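Side-chain contact in NAD(FAD)-dependent dehydrogenase, NirB-family (N-terminal domain) (Clostridium acetobutylicum, PDB 3KLJ), which catalyses the NADH-dependent reduction of rubredoxin, using one bound FAD per subunit to pass electrons toward the dioxygen-scavenging enzymes of this anaerobe: residues I247-H252 against I260-D265. Sequence-based numbering, arbitrary orientation.
Sequences ILVNDH and IYACGD. With FAD (flavin-adenine dinucleotide), chain B.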
ATOM      1  N   ILE A 247      -2.309  13.531   4.744  1.00 18.05           N
ATOM      2  CA  ILE A 247      -1.901  14.638   5.611  1.00 17.87           C
ATOM      3  C   ILE A 247      -0.578  15.186   5.067  1.00 17.70           C
ATOM      4  O   ILE A 247       0.377  14.435   4.875  1.00 16.40           O
ATOM      5  CB  ILE A 247      -1.748  14.209   7.109  1.00 18.16           C
ATOM      6  CG1 ILE A 247      -3.094  13.743   7.683  1.00 18.22           C
ATOM      7  CG2 ILE A 247      -1.172  15.355   7.963  1.00 17.04           C
ATOM      8  CD1 ILE A 247      -3.001  13.077   9.047  1.00 18.95           C
ATOM      9  N   LEU A 248      -0.538  16.493   4.821  1.00 17.75           N
ATOM     10  CA  LEU A 248       0.629  17.130   4.217  1.00 17.98           C
ATOM     11  C   LEU A 248       1.768  17.223   5.231  1.00 18.43           C
ATOM     12  O   LEU A 248       1.559  17.705   6.353  1.00 18.75           O
ATOM     13  CB  LEU A 248       0.248  18.518   3.674  1.00 18.48           C
ATOM     14  CG  LEU A 248      -0.267  18.703   2.226  1.00 19.46           C
ATOM     15  CD1 LEU A 248      -0.954  17.468   1.573  1.00 17.86           C
ATOM     16  CD2 LEU A 248      -1.140  19.943   2.081  1.00 18.68           C
ATOM     17  N   VAL A 249       2.963  16.753   4.849  1.00 18.04           N
ATOM     18  CA  VAL A 249       4.142  16.824   5.741  1.00 17.62           C
ATOM     19  C   VAL A 249       5.369  17.365   5.030  1.00 17.92           C
ATOM     20  O   VAL A 249       5.486  17.226   3.811  1.00 17.86           O
ATOM     21  CB  VAL A 249       4.508  15.450   6.364  1.00 17.79           C
ATOM     22  CG1 VAL A 249       3.416  14.991   7.312  1.00 17.76           C
ATOM     23  CG2 VAL A 249       4.786  14.416   5.267  1.00 15.44           C
ATOM     24  N   ASN A 250       6.264  18.010   5.784  1.00 17.96           N
ATOM     25  CA  ASN A 250       7.581  18.379   5.251  1.00 17.47           C
ATOM     26  C   ASN A 250       8.576  17.214   5.421  1.00 17.57           C
ATOM     27  O   ASN A 250       8.170  16.093   5.756  1.00 17.54           O
ATOM     28  CB  ASN A 250       8.090  19.747   5.776  1.00 17.49           C
ATOM     29  CG  ASN A 250       8.491  19.744   7.273  1.00 17.27           C
ATOM     30  OD1 ASN A 250       8.824  20.794   7.832  1.00 18.61           O
ATOM     31  ND2 ASN A 250       8.433  18.598   7.911  1.00 13.52           N
ATOM     32  N   ASP A 251       9.857  17.464   5.157  1.00 17.50           N
ATOM     33  CA  ASP A 251      10.880  16.410   5.199  1.00 17.24           C
ATOM     34  C   ASP A 251      11.160  15.940   6.636  1.00 17.31           C
ATOM     35  O   ASP A 251      11.690  14.837   6.843  1.00 17.10           O
ATOM     36  CB  ASP A 251      12.170  16.905   4.542  1.00 17.13           C
ATOM     37  CG  ASP A 251      12.613  18.248   5.088  1.00 17.31           C
ATOM     38  OD1 ASP A 251      11.882  19.234   4.894  1.00 17.54           O
ATOM     39  OD2 ASP A 251      13.680  18.314   5.720  1.00 17.17           O
ATOM     40  N   HIS A 252      10.788  16.767   7.616  1.00 16.50           N
ATOM     41  CA  HIS A 252      10.860  16.381   9.034  1.00 16.55           C
ATOM     42  C   HIS A 252       9.646  15.581   9.513  1.00 16.54           C
ATOM     43  O   HIS A 252       9.530  15.269  10.693  1.00 16.56           O
ATOM     44  CB  HIS A 252      11.018  17.634   9.899  1.00 15.73           C
ATOM     45  CG  HIS A 252      12.193  18.470   9.519  1.00 15.25           C
ATOM     46  ND1 HIS A 252      13.491  18.012   9.611  1.00 15.11           N
ATOM     47  CD2 HIS A 252      12.270  19.734   9.044  1.00 12.51           C
ATOM     48  CE1 HIS A 252      14.318  18.963   9.208  1.00 13.89           C
ATOM     49  NE2 HIS A 252      13.600  20.015   8.857  1.00 13.36           N
ATOM     50  N   ILE A 260       2.577  18.482  15.881  1.00 17.94           N
ATOM     51  CA  ILE A 260       1.899  17.346  15.261  1.00 17.66           C
ATOM     52  C   ILE A 260       2.636  16.855  14.009  1.00 17.97           C
ATOM     53  O   ILE A 260       2.910  17.634  13.084  1.00 18.42           O
ATOM     54  CB  ILE A 260       0.442  17.670  14.892  1.00 17.75           C
ATOM     55  CG1 ILE A 260      -0.336  18.152  16.126  1.00 17.19           C
ATOM     56  CG2 ILE A 260      -0.214  16.429  14.222  1.00 16.51           C
ATOM     57  CD1 ILE A 260      -1.817  18.401  15.864  1.00 17.03           C
ATOM     58  N   TYR A 261       2.928  15.558  13.985  1.00 17.86           N
ATOM     59  CA  TYR A 261       3.632  14.908  12.879  1.00 18.14           C
ATOM     60  C   TYR A 261       2.717  13.882  12.238  1.00 18.34           C
ATOM     61  O   TYR A 261       1.721  13.481  12.835  1.00 18.30           O
ATOM     62  CB  TYR A 261       4.887  14.176  13.378  1.00 17.84           C
ATOM     63  CG  TYR A 261       5.866  15.055  14.128  1.00 18.45           C
ATOM     64  CD1 TYR A 261       5.602  15.461  15.439  1.00 17.54           C
ATOM     65  CD2 TYR A 261       7.051  15.482  13.532  1.00 16.58           C
ATOM     66  CE1 TYR A 261       6.501  16.265  16.140  1.00 18.83           C
ATOM     67  CE2 TYR A 261       7.950  16.286  14.225  1.00 17.79           C
ATOM     68  CZ  TYR A 261       7.666  16.670  15.526  1.00 18.44           C
ATOM     69  OH  TYR A 261       8.541  17.464  16.220  1.00 20.84           O
ATOM     70  N   ALA A 262       3.066  13.462  11.024  1.00 18.39           N
ATOM     71  CA  ALA A 262       2.418  12.327  10.375  1.00 18.77           C
ATOM     72  C   ALA A 262       3.424  11.546   9.526  1.00 18.92           C
ATOM     73  O   ALA A 262       4.466  12.071   9.141  1.00 19.03           O
ATOM     74  CB  ALA A 262       1.241  12.795   9.529  1.00 18.79           C
ATOM     75  N   CYS A 263       3.099  10.293   9.230  1.00 19.16           N
ATOM     76  CA  CYS A 263       4.046   9.375   8.586  1.00 19.09           C
ATOM     77  C   CYS A 263       3.355   8.142   8.045  1.00 18.47           C
ATOM     78  O   CYS A 263       2.371   7.672   8.613  1.00 18.64           O
ATOM     79  CB  CYS A 263       5.138   8.942   9.575  1.00 18.67           C
ATOM     80  SG  CYS A 263       4.515   8.357  11.164  1.00 19.15           S
ATOM     81  N   GLY A 264       3.888   7.616   6.948  1.00 18.10           N
ATOM     82  CA  GLY A 264       3.402   6.365   6.371  1.00 18.33           C
ATOM     83  C   GLY A 264       2.245   6.618   5.422  1.00 18.11           C
ATOM     84  O   GLY A 264       2.175   7.670   4.773  1.00 18.12           O
ATOM     85  N   ASP A 265       1.330   5.659   5.369  1.00 17.73           N
ATOM     86  CA  ASP A 265       0.207   5.658   4.422  1.00 17.76           C
ATOM     87  C   ASP A 265      -0.713   6.877   4.505  1.00 17.62           C
ATOM     88  O   ASP A 265      -1.337   7.240   3.505  1.00 17.60           O
ATOM     89  CB  ASP A 265      -0.637   4.382   4.601  1.00 17.36           C
ATOM     90  CG  ASP A 265      -0.219   3.257   3.683  1.00 17.43           C
ATOM     91  OD1 ASP A 265      -1.102   2.461   3.283  1.00 17.20           O
ATOM     92  OD2 ASP A 265       0.982   3.148   3.362  1.00 18.93           O
TER
HETATM   93  PA  FAD B 401      -1.290   0.818   8.601  1.00 18.30           P
HETATM   94  O1A FAD B 401      -2.646   0.883   7.949  1.00 18.60           O
HETATM   95  O2A FAD B 401      -0.555  -0.465   8.296  1.00 19.35           O
HETATM   96  O5B FAD B 401      -1.448   0.998  10.179  1.00 21.06           O
HETATM   97  C5B FAD B 401      -2.234   2.046  10.717  1.00 20.91           C
HETATM   98  C4B FAD B 401      -2.916   1.561  11.996  1.00 21.12           C
HETATM   99  O4B FAD B 401      -3.609   2.646  12.610  1.00 19.85           O
HETATM  100  C3B FAD B 401      -3.960   0.489  11.695  1.00 21.12           C
HETATM  101  O3B FAD B 401      -3.736  -0.628  12.539  1.00 23.72           O
HETATM  102  C2B FAD B 401      -5.297   1.144  11.988  1.00 21.25           C
HETATM  103  O2B FAD B 401      -6.224   0.249  12.561  1.00 23.46           O
HETATM  104  C1B FAD B 401      -4.914   2.232  12.981  1.00 20.89           C
HETATM  105  N9A FAD B 401      -5.848   3.372  13.000  1.00 21.12           N
HETATM  106  C8A FAD B 401      -6.537   3.907  11.945  1.00 21.82           C
HETATM  107  N7A FAD B 401      -7.281   4.944  12.398  1.00 21.27           N
HETATM  108  C5A FAD B 401      -7.074   5.086  13.723  1.00 21.30           C
HETATM  109  C6A FAD B 401      -7.588   5.976  14.666  1.00 21.45           C
HETATM  110  N6A FAD B 401      -8.652   6.725  14.368  1.00 20.16           N
HETATM  111  N1A FAD B 401      -7.182   5.862  15.984  1.00 20.91           N
HETATM  112  C2A FAD B 401      -6.282   4.883  16.364  1.00 20.44           C
HETATM  113  N3A FAD B 401      -5.787   3.998  15.425  1.00 21.51           N
HETATM  114  C4A FAD B 401      -6.174   4.101  14.119  1.00 21.55           C
HETATM  115  N1  FAD B 401       3.176  -2.397   0.671  1.00 20.18           N
HETATM  116  C2  FAD B 401       4.332  -2.641  -0.038  1.00 21.45           C
HETATM  117  O2  FAD B 401       5.214  -1.799  -0.056  1.00 21.38           O
HETATM  118  N3  FAD B 401       4.517  -3.835  -0.704  1.00 20.29           N
HETATM  119  C4  FAD B 401       3.532  -4.794  -0.677  1.00 21.27           C
HETATM  120  O4  FAD B 401       3.723  -5.845  -1.295  1.00 20.99           O
HETATM  121  C4X FAD B 401       2.343  -4.556   0.028  1.00 20.65           C
HETATM  122  N5  FAD B 401       1.338  -5.510   0.078  1.00 19.24           N
HETATM  123  C5X FAD B 401       0.172  -5.269   0.780  1.00 18.91           C
HETATM  124  C6  FAD B 401      -0.842  -6.236   0.821  1.00 18.36           C
HETATM  125  C7  FAD B 401      -2.015  -5.980   1.549  1.00 17.62           C
HETATM  126  C7M FAD B 401      -3.105  -7.010   1.595  1.00 17.50           C
HETATM  127  C8  FAD B 401      -2.177  -4.766   2.217  1.00 17.67           C
HETATM  128  C8M FAD B 401      -3.429  -4.462   3.000  1.00 16.29           C
HETATM  129  C9  FAD B 401      -1.169  -3.810   2.166  1.00 17.60           C
HETATM  130  C9A FAD B 401       0.009  -4.058   1.454  1.00 19.92           C
HETATM  131  N10 FAD B 401       1.018  -3.098   1.414  1.00 19.59           N
HETATM  132  C10 FAD B 401       2.179  -3.347   0.706  1.00 20.39           C
HETATM  133  C1' FAD B 401       0.839  -1.791   2.113  1.00 19.11           C
HETATM  134  C2' FAD B 401       1.520  -1.750   3.464  1.00 19.92           C
HETATM  135  O2' FAD B 401       0.885  -2.687   4.311  1.00 21.00           O
HETATM  136  C3' FAD B 401       1.354  -0.344   4.005  1.00 19.07           C
HETATM  137  O3' FAD B 401       2.088   0.562   3.202  1.00 21.52           O
HETATM  138  C4' FAD B 401       1.823  -0.196   5.443  1.00 19.39           C
HETATM  139  O4' FAD B 401       1.141  -1.116   6.286  1.00 18.88           O
HETATM  140  C5' FAD B 401       1.499   1.217   5.910  1.00 18.13           C
HETATM  141  O5' FAD B 401       1.760   1.272   7.289  1.00 18.38           O
HETATM  142  P   FAD B 401       1.079   2.402   8.174  1.00 17.46           P
HETATM  143  O1P FAD B 401       1.578   2.265   9.604  1.00 18.90           O
HETATM  144  O2P FAD B 401       1.290   3.770   7.573  1.00 18.74           O
HETATM  145  O3P FAD B 401      -0.508   2.124   8.081  1.00 17.98           O
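Ala262 meets Ile247 and Val249 with a single methyl, and the apolar part of this contact turns on that group. Its CB lies 3.9 Å from CG2 of Ile247 and 3.8 Å from CG1 of Val249, so two alternate residues of strand 247-249 share one small partner. In Ile247 the closest approach is made by CG2, which is anti to the backbone N, with CG1 beside that N at chi1 -63°. CG1 of Val249 also reaches the backbone, lying 3.6 Å from Ala262 O.

At the far end the aromatic contact is of another kind: the carbonyl oxygen of His252 lies in the plane of the Tyr261 ring, at its edge, 3.8 Å from CD2. The His252 imidazole is hydrogen-bonded through ND1 to Ala296 O.

The two strands belong to different sheets of the FAD-binding domain. Strand 260-262 is an outermost member of the parallel five-stranded sheet of the glutathione reductase-type fold, beside strand 107-110, whereas strand 247-249 pairs with strand 267-269; they are joined here by side-chain contacts and approaches of side chains to backbone oxygens, not by backbone pairing.

Beyond the strand, the polar interactions turn to the cofactor. Asp265 N donates a nearly straight hydrogen bond (164°) to the phosphate oxygen O2P of FAD, 2.9 Å away. Gly264, at a positive phi that favours glycine, brings its CA within 3.6 Å of the same O2P. The Asp265 carboxylate divides its work: OD2 accepts from the ribityl hydroxyl O3' of FAD at 2.8 Å, while OD1 is hydrogen-bonded to Ser114 OG.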